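Local coordinates for protein cellulase (Bacillus sp. BG-CS10, PDB 5E09) that probably hydrolyses the internal beta-1,4-glucosidic bonds of cellulose, as a halophilic family 5 glycoside hydrolase that also carries a family 46 carbohydrate-binding module, at residues Arg41-Leu46 with Glu319-Tyr324; Pro150-Asp155 with Glu161-Phe166. All blocks are in the same frame, centred on the assembly; numbering follows the deposited sequence.

Contact 1. Residues Arg41-Leu46 with Glu319-Tyr324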
loop_
_atom_site.group_PDB
_atom_site.type_symbol
_atom_site.label_atom_id
_atom_site.label_comp_id
_atom_site.label_asym_id
_atom_site.label_seq_id
_atom_site.Cartn_x
_atom_site.Cartn_y
_atom_site.Cartn_z
ATOM N N ARG A 41 -21.007 1.810 -7.618
ATOM C CA ARG A 41 -20.816 2.818 -8.650
ATOM C C ARG A 41 -20.438 4.137 -7.993
ATOM O O ARG A 41 -20.804 4.397 -6.846
ATOM C CB ARG A 41 -22.066 2.968 -9.522
ATOM C CG ARG A 41 -22.202 1.835 -10.530
ATOM C CD ARG A 41 -23.249 2.083 -11.607
ATOM N NE ARG A 41 -23.297 0.958 -12.541
ATOM C CZ ARG A 41 -23.989 0.947 -13.676
ATOM N NH1 ARG A 41 -24.701 2.007 -14.035
ATOM N NH2 ARG A 41 -23.967 -0.126 -14.456
ATOM N N VAL A 42 -19.680 4.954 -8.713
ATOM C CA VAL A 42 -19.147 6.181 -8.142
ATOM C C VAL A 42 -20.269 7.172 -7.861
ATOM O O VAL A 42 -21.158 7.368 -8.690
ATOM C CB VAL A 42 -18.105 6.824 -9.077
ATOM C CG1 VAL A 42 -17.510 8.078 -8.447
ATOM C CG2 VAL A 42 -17.014 5.818 -9.417
ATOM N N THR A 43 -20.235 7.778 -6.679
ATOM C CA THR A 43 -21.210 8.798 -6.323
ATOM C C THR A 43 -20.547 10.167 -6.289
ATOM O O THR A 43 -19.329 10.272 -6.129
ATOM C CB THR A 43 -21.869 8.507 -4.955
ATOM O OG1 THR A 43 -20.903 8.658 -3.905
ATOM C CG2 THR A 43 -22.450 7.095 -4.929
ATOM N N ARG A 44 -21.347 11.216 -6.453
ATOM C CA ARG A 44 -20.862 12.583 -6.310
ATOM C C ARG A 44 -20.246 12.795 -4.926
ATOM O O ARG A 44 -19.262 13.528 -4.760
ATOM C CB ARG A 44 -22.009 13.573 -6.535
ATOM C CG ARG A 44 -21.614 15.035 -6.489
ATOM C CD ARG A 44 -20.730 15.395 -7.668
ATOM N NE ARG A 44 -20.619 16.838 -7.849
ATOM C CZ ARG A 44 -19.697 17.591 -7.258
ATOM N NH1 ARG A 44 -18.811 17.033 -6.443
ATOM N NH2 ARG A 44 -19.663 18.899 -7.477
ATOM N N GLU A 45 -20.835 12.140 -3.934
ATOM C CA GLU A 45 -20.411 12.307 -2.552
ATOM C C GLU A 45 -19.056 11.664 -2.300
ATOM O O GLU A 45 -18.313 12.114 -1.431
ATOM C CB GLU A 45 -21.467 11.732 -1.598
ATOM C CG GLU A 45 -22.806 12.453 -1.617
ATOM C CD GLU A 45 -23.742 11.964 -2.716
ATOM O OE1 GLU A 45 -23.340 11.091 -3.520
ATOM O OE2 GLU A 45 -24.885 12.468 -2.784
ATOM N N LEU A 46 -18.735 10.615 -3.054
ATOM C CA LEU A 46 -17.411 9.999 -2.966
ATOM C C LEU A 46 -16.328 11.002 -3.352
ATOM O O LEU A 46 -15.375 11.244 -2.596
ATOM C CB LEU A 46 -17.329 8.766 -3.866
ATOM C CG LEU A 46 -16.028 7.973 -3.749
ATOM C CD1 LEU A 46 -15.815 7.561 -2.313
ATOM C CD2 LEU A 46 -16.046 6.750 -4.652
ATOM N N GLU A 319 -19.185 3.368 1.581
ATOM C CA GLU A 319 -20.592 3.360 1.937
ATOM C C GLU A 319 -20.877 4.445 2.973
ATOM O O GLU A 319 -21.905 5.116 2.893
ATOM C CB GLU A 319 -21.010 1.985 2.453
ATOM C CG GLU A 319 -22.451 1.898 2.914
ATOM C CD GLU A 319 -22.728 0.660 3.759
ATOM O OE1 GLU A 319 -22.079 -0.389 3.534
ATOM O OE2 GLU A 319 -23.600 0.739 4.651
ATOM N N THR A 320 -19.958 4.630 3.918
ATOM C CA THR A 320 -20.135 5.637 4.960
ATOM C C THR A 320 -19.342 6.919 4.713
ATOM O O THR A 320 -19.482 7.894 5.456
ATOM C CB THR A 320 -19.738 5.086 6.339
ATOM O OG1 THR A 320 -18.313 4.920 6.413
ATOM C CG2 THR A 320 -20.434 3.751 6.607
ATOM N N TYR A 321 -18.496 6.900 3.689
ATOM C CA TYR A 321 -17.643 8.037 3.347
ATOM C C TYR A 321 -16.761 8.488 4.510
ATOM O O TYR A 321 -16.528 9.682 4.691
ATOM C CB TYR A 321 -18.495 9.202 2.839
ATOM C CG TYR A 321 -19.340 8.808 1.654
ATOM C CD1 TYR A 321 -18.761 8.590 0.410
ATOM C CD2 TYR A 321 -20.711 8.625 1.780
ATOM C CE1 TYR A 321 -19.523 8.210 -0.675
ATOM C CE2 TYR A 321 -21.483 8.248 0.697
ATOM C CZ TYR A 321 -20.884 8.042 -0.529
ATOM O OH TYR A 321 -21.642 7.667 -1.615
ATOM N N SER A 322 -16.266 7.527 5.288
ATOM C CA SER A 322 -15.255 7.805 6.306
ATOM C C SER A 322 -14.193 6.696 6.309
ATOM O O SER A 322 -14.444 5.589 5.837
ATOM C CB SER A 322 -15.899 7.945 7.687
ATOM O OG SER A 322 -16.372 6.692 8.147
ATOM N N TRP A 323 -13.009 6.996 6.834
ATOM C CA TRP A 323 -11.890 6.049 6.799
ATOM C C TRP A 323 -12.091 4.849 7.729
ATOM O O TRP A 323 -12.459 5.010 8.894
ATOM C CB TRP A 323 -10.584 6.768 7.159
ATOM C CG TRP A 323 -10.333 7.990 6.324
ATOM C CD1 TRP A 323 -10.548 9.289 6.685
ATOM C CD2 TRP A 323 -9.836 8.028 4.982
ATOM N NE1 TRP A 323 -10.209 10.134 5.654
ATOM C CE2 TRP A 323 -9.769 9.381 4.589
ATOM C CE3 TRP A 323 -9.436 7.047 4.064
ATOM C CZ2 TRP A 323 -9.328 9.785 3.331
ATOM C CZ3 TRP A 323 -8.995 7.447 2.812
ATOM C CH2 TRP A 323 -8.946 8.803 2.457
ATOM N N TYR A 324 -11.845 3.647 7.212
ATOM C CA TYR A 324 -11.833 2.435 8.035
ATOM C C TYR A 324 -10.866 2.555 9.211
ATOM O O TYR A 324 -11.168 2.136 10.322
ATOM C CB TYR A 324 -11.446 1.213 7.205
ATOM C CG TYR A 324 -12.529 0.661 6.310
ATOM C CD1 TYR A 324 -13.596 -0.061 6.836
ATOM C CD2 TYR A 324 -12.468 0.831 4.933
ATOM C CE1 TYR A 324 -14.583 -0.586 6.011
ATOM C CE2 TYR A 324 -13.447 0.312 4.101
ATOM C CZ TYR A 324 -14.502 -0.394 4.645
ATOM O OH TYR A 324 -15.474 -0.903 3.812
#

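Contact 2. Residues Pro150-Asp155 with Glu161-Phe166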
loop_
_atom_site.group_PDB
_atom_site.type_symbol
_atom_site.label_atom_id
_atom_site.label_comp_id
_atom_site.label_asym_id
_atom_site.label_seq_id
_atom_site.Cartn_x
_atom_site.Cartn_y
_atom_site.Cartn_z
ATOM N N PRO A 150 3.449 -0.976 -17.585
ATOM C CA PRO A 150 3.714 -1.701 -18.833
ATOM C C PRO A 150 4.610 -2.916 -18.628
ATOM O O PRO A 150 5.674 -2.805 -18.023
ATOM C CB PRO A 150 4.420 -0.658 -19.708
ATOM C CG PRO A 150 4.126 0.656 -19.079
ATOM C CD PRO A 150 4.002 0.387 -17.616
ATOM N N ARG A 151 4.173 -4.064 -19.129
ATOM C CA ARG A 151 4.970 -5.281 -19.083
ATOM C C ARG A 151 4.748 -6.029 -20.394
ATOM O O ARG A 151 3.705 -5.877 -21.022
ATOM C CB ARG A 151 4.581 -6.136 -17.872
ATOM C CG ARG A 151 5.592 -7.205 -17.477
ATOM C CD ARG A 151 5.039 -8.104 -16.372
ATOM N NE ARG A 151 3.855 -7.520 -15.755
ATOM C CZ ARG A 151 2.656 -8.093 -15.752
ATOM N NH1 ARG A 151 2.482 -9.285 -16.310
ATOM N NH2 ARG A 151 1.637 -7.475 -15.173
ATOM N N PHE A 152 5.721 -6.817 -20.830
ATOM C CA PHE A 152 5.562 -7.539 -22.087
ATOM C C PHE A 152 5.999 -8.981 -21.959
ATOM O O PHE A 152 6.677 -9.348 -21.001
ATOM C CB PHE A 152 6.336 -6.844 -23.208
ATOM C CG PHE A 152 5.939 -5.414 -23.402
ATOM C CD1 PHE A 152 4.843 -5.086 -24.181
ATOM C CD2 PHE A 152 6.642 -4.399 -22.778
ATOM C CE1 PHE A 152 4.465 -3.768 -24.349
ATOM C CE2 PHE A 152 6.270 -3.081 -22.942
ATOM C CZ PHE A 152 5.182 -2.763 -23.731
ATOM N N THR A 153 5.594 -9.784 -22.941
ATOM C CA THR A 153 5.820 -11.223 -22.942
ATOM C C THR A 153 7.276 -11.568 -22.716
ATOM O O THR A 153 8.168 -11.098 -23.424
ATOM C CB THR A 153 5.368 -11.879 -24.258
ATOM O OG1 THR A 153 4.085 -11.367 -24.636
ATOM C CG2 THR A 153 5.277 -13.391 -24.081
ATOM N N ARG A 154 7.493 -12.411 -21.719
ATOM C CA ARG A 154 8.828 -12.770 -21.270
ATOM C C ARG A 154 9.409 -13.949 -22.053
ATOM O O ARG A 154 8.727 -14.952 -22.276
ATOM C CB ARG A 154 8.763 -13.070 -19.776
ATOM C CG ARG A 154 9.592 -14.213 -19.243
ATOM C CD ARG A 154 9.250 -14.351 -17.768
ATOM N NE ARG A 154 10.062 -15.324 -17.049
ATOM C CZ ARG A 154 10.233 -15.295 -15.732
ATOM N NH1 ARG A 154 9.651 -14.341 -15.016
ATOM N NH2 ARG A 154 10.982 -16.210 -15.129
ATOM N N ASP A 155 10.657 -13.800 -22.495
ATOM C CA ASP A 155 11.397 -14.867 -23.173
ATOM C C ASP A 155 12.690 -15.134 -22.414
ATOM O O ASP A 155 12.918 -16.235 -21.923
ATOM C CB ASP A 155 11.718 -14.502 -24.627
ATOM C CG ASP A 155 10.486 -14.122 -25.427
ATOM O OD1 ASP A 155 9.366 -14.495 -25.017
ATOM O OD2 ASP A 155 10.641 -13.452 -26.473
ATOM N N GLU A 161 15.481 -6.030 -24.242
ATOM C CA GLU A 161 15.663 -4.818 -25.053
ATOM C C GLU A 161 14.439 -4.433 -25.893
ATOM O O GLU A 161 14.034 -3.248 -25.955
ATOM C CB GLU A 161 16.875 -4.989 -25.979
ATOM C CG GLU A 161 18.222 -5.067 -25.259
ATOM C CD GLU A 161 19.392 -5.308 -26.203
ATOM O OE1 GLU A 161 19.150 -5.606 -27.394
ATOM O OE2 GLU A 161 20.555 -5.205 -25.748
ATOM N N ASN A 162 13.852 -5.431 -26.550
ATOM C CA ASN A 162 12.684 -5.178 -27.381
ATOM C C ASN A 162 11.520 -4.682 -26.529
ATOM O O ASN A 162 10.623 -4.009 -27.036
ATOM C CB ASN A 162 12.275 -6.426 -28.180
ATOM C CG ASN A 162 12.207 -7.685 -27.331
ATOM O OD1 ASN A 162 12.395 -7.649 -26.115
ATOM N ND2 ASN A 162 11.916 -8.808 -27.974
ATOM N N HIS A 163 11.545 -5.004 -25.238
ATOM C CA HIS A 163 10.568 -4.458 -24.304
ATOM C C HIS A 163 10.689 -2.938 -24.247
ATOM O O HIS A 163 9.700 -2.225 -24.427
ATOM C CB HIS A 163 10.749 -5.057 -22.908
ATOM C CG HIS A 163 10.320 -6.486 -22.804
ATOM N ND1 HIS A 163 10.287 -7.166 -21.604
ATOM C CD2 HIS A 163 9.907 -7.364 -23.746
ATOM C CE1 HIS A 163 9.869 -8.402 -21.813
ATOM N NE2 HIS A 163 9.633 -8.550 -23.105
ATOM N N HIS A 164 11.905 -2.452 -24.003
ATOM C CA HIS A 164 12.172 -1.015 -23.965
ATOM C C HIS A 164 11.709 -0.355 -25.251
ATOM O O HIS A 164 11.088 0.719 -25.229
ATOM C CB HIS A 164 13.659 -0.735 -23.751
ATOM C CG HIS A 164 14.215 -1.349 -22.504
ATOM N ND1 HIS A 164 13.669 -1.131 -21.262
ATOM C CD2 HIS A 164 15.292 -2.151 -22.314
ATOM C CE1 HIS A 164 14.377 -1.785 -20.351
ATOM N NE2 HIS A 164 15.363 -2.408 -20.966
ATOM N N ALA A 165 12.003 -1.006 -26.374
ATOM C CA ALA A 165 11.561 -0.471 -27.658
ATOM C C ALA A 165 10.032 -0.378 -27.725
ATOM O O ALA A 165 9.482 0.635 -28.175
ATOM C CB ALA A 165 12.091 -1.315 -28.792
ATOM N N PHE A 166 9.353 -1.426 -27.266
ATOM C CA PHE A 166 7.889 -1.460 -27.264
ATOM C C PHE A 166 7.289 -0.334 -26.427
ATOM O O PHE A 166 6.337 0.329 -26.851
ATOM C CB PHE A 166 7.372 -2.803 -26.738
ATOM C CG PHE A 166 7.674 -3.970 -27.633
ATOM C CD1 PHE A 166 7.886 -3.788 -28.992
ATOM C CD2 PHE A 166 7.739 -5.258 -27.114
ATOM C CE1 PHE A 166 8.164 -4.865 -29.815
ATOM C CE2 PHE A 166 8.020 -6.339 -27.929
ATOM C CZ PHE A 166 8.231 -6.144 -29.283
#

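Contact 1. Residues Arg41-Leu46 with Glu319-Tyr324
Tyr321, in the turn between the short strands 316-317 and 322-323, lies against the first turn of helix 44-52, with Leu46 CA and Tyr321 CA 6.6 Å apart. In this TIM barrel the contact gathers round the N-terminus of the helix that follows barrel strand 20-23; the turn comes after the last barrel strand, 306-311. Thr43 is the N-cap. With chi1 at 68°, its OG1 sits between the backbone N and the carbonyl carbon, where it accepts a hydrogen bond from Leu46 N at 3.0 Å, bent to 142° at the hydrogen. Glu45 approaches the tyrosine differently from the cap: its CB lies over one ring face, toward the rim, in a CH-pi contact 4.2 Å from the ring centroid. Leu46 crosses the tyrosine side chain at about a right angle and lays its CB 3.9 Å from Tyr321 CE1. The Leu46 side chain also touches Leu23 of strand 20-23 and Leu316. Beyond the tyrosine, Trp323 NE1 is hydrogen-bonded to Glu53 OE1, just past the end of helix 44-52, a second tie between the two regions. The shortest link across the contact runs at the edge of the tyrosine ring, near its plane: a 2.6 Å hydrogen bond between Thr43 OG1 and Tyr321 OH, which makes two bonds gripping the capping oxygen.

Contact 2. Residues Pro150-Asp155 with Glu161-Phe166
Phe152 and Thr153 engage His163 together, one over its ring and the other at its edge. His163 NE2 donates a hydrogen bond to Thr153 O at 3.0 Å; the acceptor lies in the imidazole plane, but the donor stands 51° out of the carbonyl plane. Phe152 CB sits over a face of the same imidazole, in a CH-pi contact 3.8 Å from the ring centroid. The phenyl ring of Phe152 in turn takes Phe166 CB over one face, 3.7 Å from CZ of Phe152, while the edge of the Phe166 ring points at the Phe152 face in a tilted edge-to-face pair, planes at 63°. The aromatic cluster of Phe152, His163 and Phe166 packs the loop after barrel strand 142-145 against the first turns of helix 161-181, a strand-to-helix connection of the TIM barrel. An alanine in place of His163 would probably leave Thr153 O without this donor and open a gap beside Phe152 CB. Further out, Leu170 on the next turn of the helix also touches Phe152. Thr153 OG1 is hydrogen-bonded to Tyr111 O, and the main chains of these two residues are hydrogen-bonded as well.

Both contacts belong to the TIM barrel of the family 5 glycoside hydrolase domain, but they sit well apart on it: their centres are 38 Å from each other and their nearest atoms about 23 Å. Contact 2 is nested along the chain inside the span closed by contact 1. Residues 41-46 follow the first barrel strand and 319-324 the eighth, so contact 1 joins chain regions 273 residues apart, near the two ends of the barrel's sequence. Contact 2 is local, pairing the loop after the fourth strand, 142-145, with the helix that succeeds it. Contact 1 thus brings together the segments after the first and last strands, which are neighbours in the closed barrel, while contact 2 fixes a single strand-to-helix connection.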